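Local coordinates for glucanase (Clostridium thermocellum, PDB 5GXX), which probably hydrolyses internal beta-1,4-glucosidic bonds of cellulose as a family 9 endoglucanase of the cellulosome, carrying a cellulose-binding domain beside its catalytic one, at residues A[456-461]-A[561-566]; A[486-491]-A[567-572]. The protein carries 1 engineered substitution. One frame throughout, in Å; residues are numbered along the deposited sequence.

Contact 1: residues A[456-461]-A[561-566]; sequences ASDHFT and GTKFWD. With CA (calcium ion), chain D.
Trp565 turns its indole nitrogen onto the hydroxyl of Thr461, and this is the tight end of the contact. The bond from Trp565 NE1 to Thr461 OG1 is 2.9 Å long, nearly straight at 173°, and lies in the ring plane, so it fixes how the indole is rotated. With CG opposite the backbone N (chi1 -174°), the tryptophan is extended alongside the backbone of 459-460: His459 O and Phe460 CA lie over one face, while a calcium-bound water sits against the other. Tryptophan suits the place because its flat ring packs on this backbone while its one N-H meets the threonine hydroxyl. Trp565 CB packs 3.6 Å from Asp458 O.

Residues 457-459 form the turn between the antiparallel strands 447-456 and 460-469, in one sheet of the cellulose-binding domain's beta-sandwich. Ser457 OG takes the N-H of His459 at 3.1 Å, an ST turn that a short hydroxyl side chain can make.

Beyond this turn the contact becomes loose and wet. Asp458 and Lys563 run side by side on the solvent side, their salt bridge from OD2 to NZ a long 3.5 Å. One water joins Asp458 OD1, Gly561 N and Thr562 O; a second donates hydrogen bonds to Asp458 O and to Thr562 OG1, 2.7 Å from the latter, and accepts from Trp565 N. Thr562 OG1 also bonds to Pro559 O.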
loop_
_atom_site.group_PDB
_atom_site.type_symbol
_atom_site.label_atom_id
_atom_site.label_comp_id
_atom_site.label_asym_id
_atom_site.label_seq_id
_atom_site.Cartn_x
_atom_site.Cartn_y
_atom_site.Cartn_z
ATOM N N ALA A 456 -17.697 5.277 -18.232
ATOM C CA ALA A 456 -18.659 5.103 -19.312
ATOM C C ALA A 456 -18.030 5.701 -20.564
ATOM O O ALA A 456 -17.289 6.677 -20.486
ATOM C CB ALA A 456 -19.964 5.805 -18.977
ATOM N N SER A 457 -18.316 5.104 -21.713
ATOM C CA SER A 457 -17.751 5.575 -22.966
ATOM C C SER A 457 -18.761 5.331 -24.078
ATOM O O SER A 457 -19.678 4.534 -23.906
ATOM C CB SER A 457 -16.448 4.826 -23.217
ATOM O OG SER A 457 -16.138 4.739 -24.591
ATOM N N ASP A 458 -18.619 5.995 -25.225
ATOM C CA ASP A 458 -19.567 5.698 -26.296
ATOM C C ASP A 458 -19.402 4.292 -26.874
ATOM O O ASP A 458 -20.237 3.842 -27.654
ATOM C CB ASP A 458 -19.667 6.791 -27.373
ATOM C CG ASP A 458 -18.324 7.245 -27.894
ATOM O OD1 ASP A 458 -17.342 6.476 -27.797
ATOM O OD2 ASP A 458 -18.267 8.381 -28.420
ATOM N N HIS A 459 -18.363 3.571 -26.464
ATOM C CA HIS A 459 -18.255 2.183 -26.900
ATOM C C HIS A 459 -18.047 1.126 -25.817
ATOM O O HIS A 459 -17.892 -0.036 -26.155
ATOM C CB HIS A 459 -17.216 2.023 -28.014
ATOM C CG HIS A 459 -15.807 2.214 -27.549
ATOM N ND1 HIS A 459 -14.950 1.155 -27.343
ATOM C CD2 HIS A 459 -15.099 3.333 -27.270
ATOM C CE1 HIS A 459 -13.771 1.614 -26.960
ATOM N NE2 HIS A 459 -13.836 2.932 -26.902
ATOM N N PHE A 460 -18.053 1.505 -24.540
ATOM C CA PHE A 460 -17.976 0.511 -23.458
ATOM C C PHE A 460 -18.620 0.948 -22.143
ATOM O O PHE A 460 -18.825 2.143 -21.892
ATOM C CB PHE A 460 -16.522 0.083 -23.214
ATOM C CG PHE A 460 -15.639 1.146 -22.623
ATOM C CD1 PHE A 460 -15.756 1.504 -21.281
ATOM C CD2 PHE A 460 -14.641 1.739 -23.394
ATOM C CE1 PHE A 460 -14.940 2.473 -20.739
ATOM C CE2 PHE A 460 -13.802 2.703 -22.845
ATOM C CZ PHE A 460 -13.949 3.064 -21.516
ATOM N N THR A 461 -18.931 -0.049 -21.314
ATOM C CA THR A 461 -19.270 0.153 -19.904
ATOM C C THR A 461 -18.177 -0.494 -19.062
ATOM O O THR A 461 -17.813 -1.630 -19.331
ATOM C CB THR A 461 -20.607 -0.536 -19.573
ATOM O OG1 THR A 461 -21.672 0.157 -20.231
ATOM C CG2 THR A 461 -20.893 -0.505 -18.072
ATOM N N GLY A 561 -14.492 3.338 -31.783
ATOM C CA GLY A 561 -14.986 4.077 -32.942
ATOM C C GLY A 561 -16.461 3.879 -33.225
ATOM O O GLY A 561 -17.067 4.702 -33.907
ATOM N N THR A 562 -17.058 2.821 -32.679
ATOM C CA THR A 562 -18.499 2.616 -32.821
ATOM C C THR A 562 -19.309 3.518 -31.889
ATOM O O THR A 562 -18.794 3.997 -30.877
ATOM C CB THR A 562 -18.915 1.141 -32.647
ATOM O OG1 THR A 562 -18.622 0.709 -31.313
ATOM C CG2 THR A 562 -18.191 0.264 -33.650
ATOM N N LYS A 563 -20.562 3.764 -32.259
ATOM C CA LYS A 563 -21.393 4.762 -31.589
ATOM C C LYS A 563 -22.744 4.207 -31.137
ATOM O O LYS A 563 -23.648 4.974 -30.800
ATOM C CB LYS A 563 -21.607 5.991 -32.485
ATOM C CG LYS A 563 -20.347 6.582 -33.112
ATOM C CD LYS A 563 -19.511 7.360 -32.114
ATOM C CE LYS A 563 -18.281 7.928 -32.803
ATOM N NZ LYS A 563 -17.464 8.713 -31.850
ATOM N N PHE A 564 -22.875 2.883 -31.094
ATOM C CA PHE A 564 -24.156 2.252 -30.776
ATOM C C PHE A 564 -24.347 1.808 -29.327
ATOM O O PHE A 564 -25.491 1.689 -28.891
ATOM C CB PHE A 564 -24.460 1.074 -31.710
ATOM C CG PHE A 564 -23.465 -0.050 -31.633
ATOM C CD1 PHE A 564 -23.506 -0.970 -30.590
ATOM C CD2 PHE A 564 -22.487 -0.193 -32.604
ATOM C CE1 PHE A 564 -22.591 -2.006 -30.530
ATOM C CE2 PHE A 564 -21.577 -1.231 -32.564
ATOM C CZ PHE A 564 -21.626 -2.143 -31.517
ATOM N N TRP A 565 -23.260 1.556 -28.601
ATOM C CA TRP A 565 -23.351 0.937 -27.270
ATOM C C TRP A 565 -24.321 1.711 -26.387
ATOM O O TRP A 565 -24.184 2.921 -26.232
ATOM C CB TRP A 565 -21.963 0.877 -26.627
ATOM C CG TRP A 565 -21.931 0.126 -25.318
ATOM C CD1 TRP A 565 -21.754 0.657 -24.076
ATOM C CD2 TRP A 565 -22.063 -1.288 -25.144
ATOM N NE1 TRP A 565 -21.782 -0.343 -23.129
ATOM C CE2 TRP A 565 -21.973 -1.546 -23.758
ATOM C CE3 TRP A 565 -22.275 -2.361 -26.022
ATOM C CZ2 TRP A 565 -22.080 -2.837 -23.227
ATOM C CZ3 TRP A 565 -22.367 -3.645 -25.497
ATOM C CH2 TRP A 565 -22.275 -3.869 -24.107
ATOM N N ASP A 566 -25.299 1.014 -25.810
ATOM C CA ASP A 566 -26.303 1.677 -24.977
ATOM C C ASP A 566 -26.503 0.925 -23.659
ATOM O O ASP A 566 -27.231 -0.063 -23.615
ATOM C CB ASP A 566 -27.623 1.823 -25.745
ATOM C CG ASP A 566 -28.686 2.580 -24.960
ATOM O OD1 ASP A 566 -28.360 3.238 -23.950
ATOM O OD2 ASP A 566 -29.864 2.513 -25.364
HETATM CA CA CA D . -27.712 -2.258 -24.192
HETATM O O HOH W 1 -16.209 5.079 -30.078
HETATM O O HOH W 2 -20.459 1.599 -29.506
HETATM O O HOH W 3 -22.883 5.214 -27.760
HETATM O O HOH W 4 -25.433 -2.814 -23.782
#

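Contact 2: residues A[486-491]-A[567-572]; sequences YMDLTE and PTNDFS. With CA (calcium ion), chain D.
The calcium site of the cellulose-binding domain is built across this contact, with Asp488 and Glu491 supplying ligands from one segment and Asn569 and Asp570 from the other. Asp488 gives its carbonyl O at 2.3 Å from the calcium. Glu491 grips the ion with both carboxylate oxygens, unevenly: OE2 is at 2.3 Å and OE1 at 2.8 Å from the metal. Asn569 OD1, Asp570 OD1 and a water join them, and Asp566 O brings the coordinating oxygens to seven.

Asn569 suits its place because an amide can do two jobs: while OD1 binds calcium, ND2 donates in its own plane to Glu491 OE1 at 3.2 Å, reaching that oxygen from above the carboxylate plane. Asp570 is equally divided. Its OD1 also accepts from Asp488 N at 3.0 Å, and its OD2 accepts a hydrogen bond from the metal-bound water, which fixes the carboxylate's rotation.

Here strand 481-488 of the domain's five-stranded antiparallel sheet gives way to helix 490-494. With CG opposite the backbone N (chi1 -175°), the Asp488 carboxylate is turned off the metal and carried toward Thr490, making an Asx turn in which OD1 accepts from both Thr490 N and Thr490 OG1. It also stacks on the Asn569 amide, the planes 19° apart.

Farther back along the strand the two segments run roughly antiparallel. Ser572 N donates to Tyr486 O at 3.0 Å, and Tyr486 N returns a nearly straight bond to Ser572 OG, at 2.8 Å; the hydroxyl is small enough to sit at the tyrosine's ring edge, and it also bonds to Tyr585 O. Phe571 lies alongside Tyr486, its CD1 3.8 Å from Tyr486 CD2 and the ring planes at 87°.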
loop_
_atom_site.group_PDB
_atom_site.type_symbol
_atom_site.label_atom_id
_atom_site.label_comp_id
_atom_site.label_asym_id
_atom_site.label_seq_id
_atom_site.Cartn_x
_atom_site.Cartn_y
_atom_site.Cartn_z
ATOM N N TYR A 486 -26.246 -8.380 -16.338
ATOM C CA TYR A 486 -27.153 -8.543 -17.466
ATOM C C TYR A 486 -27.239 -7.307 -18.352
ATOM O O TYR A 486 -27.327 -6.178 -17.861
ATOM C CB TYR A 486 -28.575 -8.848 -16.975
ATOM C CG TYR A 486 -28.731 -10.097 -16.150
ATOM C CD1 TYR A 486 -28.943 -11.335 -16.757
ATOM C CD2 TYR A 486 -28.711 -10.034 -14.765
ATOM C CE1 TYR A 486 -29.108 -12.491 -16.003
ATOM C CE2 TYR A 486 -28.879 -11.184 -14.008
ATOM C CZ TYR A 486 -29.073 -12.404 -14.633
ATOM O OH TYR A 486 -29.238 -13.535 -13.863
ATOM N N MET A 487 -27.273 -7.563 -19.656
ATOM C CA MET A 487 -27.321 -6.529 -20.683
ATOM C C MET A 487 -28.418 -6.826 -21.696
ATOM O O MET A 487 -28.763 -7.987 -21.915
ATOM C CB MET A 487 -25.998 -6.512 -21.450
ATOM C CG MET A 487 -24.783 -6.314 -20.580
ATOM S SD MET A 487 -23.311 -6.874 -21.458
ATOM C CE MET A 487 -23.255 -8.615 -21.013
ATOM N N ASP A 488 -28.910 -5.771 -22.340
ATOM C CA ASP A 488 -29.773 -5.892 -23.507
ATOM C C ASP A 488 -28.914 -5.506 -24.711
ATOM O O ASP A 488 -28.407 -4.389 -24.783
ATOM C CB ASP A 488 -30.986 -4.968 -23.361
ATOM C CG ASP A 488 -31.993 -5.122 -24.489
ATOM O OD1 ASP A 488 -31.606 -5.555 -25.591
ATOM O OD2 ASP A 488 -33.184 -4.813 -24.263
ATOM N N LEU A 489 -28.738 -6.449 -25.629
ATOM C CA LEU A 489 -27.869 -6.235 -26.785
ATOM C C LEU A 489 -28.650 -5.909 -28.053
ATOM O O LEU A 489 -28.112 -6.025 -29.158
ATOM C CB LEU A 489 -26.955 -7.447 -27.001
ATOM C CG LEU A 489 -25.963 -7.792 -25.875
ATOM C CD1 LEU A 489 -25.027 -8.895 -26.344
ATOM C CD2 LEU A 489 -25.170 -6.589 -25.395
ATOM N N THR A 490 -29.893 -5.459 -27.893
ATOM C CA THR A 490 -30.732 -5.074 -29.033
ATOM C C THR A 490 -30.037 -4.072 -29.954
ATOM O O THR A 490 -30.056 -4.252 -31.171
ATOM C CB THR A 490 -32.098 -4.491 -28.606
ATOM O OG1 THR A 490 -32.839 -5.493 -27.904
ATOM C CG2 THR A 490 -32.927 -4.067 -29.821
ATOM N N GLU A 491 -29.439 -3.034 -29.373
ATOM C CA GLU A 491 -28.784 -1.976 -30.147
ATOM C C GLU A 491 -27.529 -2.442 -30.886
ATOM O O GLU A 491 -27.113 -1.820 -31.869
ATOM C CB GLU A 491 -28.463 -0.766 -29.263
ATOM C CG GLU A 491 -27.261 -0.933 -28.332
ATOM C CD GLU A 491 -27.591 -1.602 -27.006
ATOM O OE1 GLU A 491 -28.768 -1.954 -26.771
ATOM O OE2 GLU A 491 -26.651 -1.755 -26.194
ATOM N N PRO A 567 -25.836 1.379 -22.586
ATOM C CA PRO A 567 -26.000 0.698 -21.300
ATOM C C PRO A 567 -27.342 0.997 -20.633
ATOM O O PRO A 567 -27.737 0.256 -19.729
ATOM C CB PRO A 567 -24.862 1.273 -20.458
ATOM C CG PRO A 567 -24.667 2.667 -21.010
ATOM C CD PRO A 567 -24.880 2.500 -22.495
ATOM N N THR A 568 -28.020 2.062 -21.062
ATOM C CA THR A 568 -29.263 2.532 -20.438
ATOM C C THR A 568 -30.447 1.569 -20.562
ATOM O O THR A 568 -31.471 1.761 -19.904
ATOM C CB THR A 568 -29.671 3.964 -20.897
ATOM O OG1 THR A 568 -30.263 3.918 -22.201
ATOM C CG2 THR A 568 -28.484 4.917 -20.904
ATOM N N ASN A 569 -30.320 0.529 -21.380
ATOM C CA ASN A 569 -31.349 -0.512 -21.427
ATOM C C ASN A 569 -30.881 -1.848 -20.845
ATOM O O ASN A 569 -31.537 -2.878 -21.023
ATOM C CB ASN A 569 -31.950 -0.674 -22.838
ATOM C CG ASN A 569 -30.945 -1.174 -23.873
ATOM O OD1 ASN A 569 -29.856 -1.654 -23.539
ATOM N ND2 ASN A 569 -31.322 -1.074 -25.150
ATOM N N ASP A 570 -29.739 -1.818 -20.161
ATOM C CA ASP A 570 -29.149 -3.021 -19.579
ATOM C C ASP A 570 -29.665 -3.214 -18.156
ATOM O O ASP A 570 -29.628 -2.279 -17.354
ATOM C CB ASP A 570 -27.627 -2.923 -19.573
ATOM C CG ASP A 570 -27.036 -2.904 -20.974
ATOM O OD1 ASP A 570 -27.776 -3.017 -21.990
ATOM O OD2 ASP A 570 -25.795 -2.769 -21.049
ATOM N N PHE A 571 -30.173 -4.412 -17.876
ATOM C CA PHE A 571 -30.794 -4.732 -16.586
ATOM C C PHE A 571 -29.884 -4.404 -15.399
ATOM O O PHE A 571 -30.318 -3.819 -14.408
ATOM C CB PHE A 571 -31.222 -6.202 -16.554
ATOM C CG PHE A 571 -31.834 -6.646 -15.240
ATOM C CD1 PHE A 571 -31.035 -7.137 -14.216
ATOM C CD2 PHE A 571 -33.211 -6.591 -15.046
ATOM C CE1 PHE A 571 -31.600 -7.558 -13.016
ATOM C CE2 PHE A 571 -33.785 -7.003 -13.852
ATOM C CZ PHE A 571 -32.977 -7.488 -12.834
ATOM N N SER A 572 -28.602 -4.742 -15.502
ATOM C CA SER A 572 -27.706 -4.533 -14.373
ATOM C C SER A 572 -27.114 -3.135 -14.236
ATOM O O SER A 572 -26.482 -2.834 -13.232
ATOM C CB SER A 572 -26.615 -5.596 -14.379
ATOM O OG SER A 572 -27.218 -6.860 -14.236
HETATM CA CA CA D . -27.712 -2.258 -24.192
HETATM O O HOH W 5 -34.128 -5.008 -21.923
HETATM O O HOH W 4 -25.433 -2.814 -23.782
#

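Overall arrangement
The centres of the two contacts are 12 Å apart, in the cellulose-binding domain and far from the centre of the chain. Their segments alternate along the sequence: 456-461, 486-491, then 561-566 running straight into 567-572. That continuous loop, between strands 549-557 and 581-583, meets the start of strand 460-469 of the six-stranded sheet in contact 1 and the end of strand 481-488 of the five-stranded sheet in contact 2. One calcium ion touches both contacts, and a probable hydrogen bond links Asp566 N to Glu491 OE2. The loop thus packs on one sheet and is joined through the calcium to the other, which probably steadies this end of the domain.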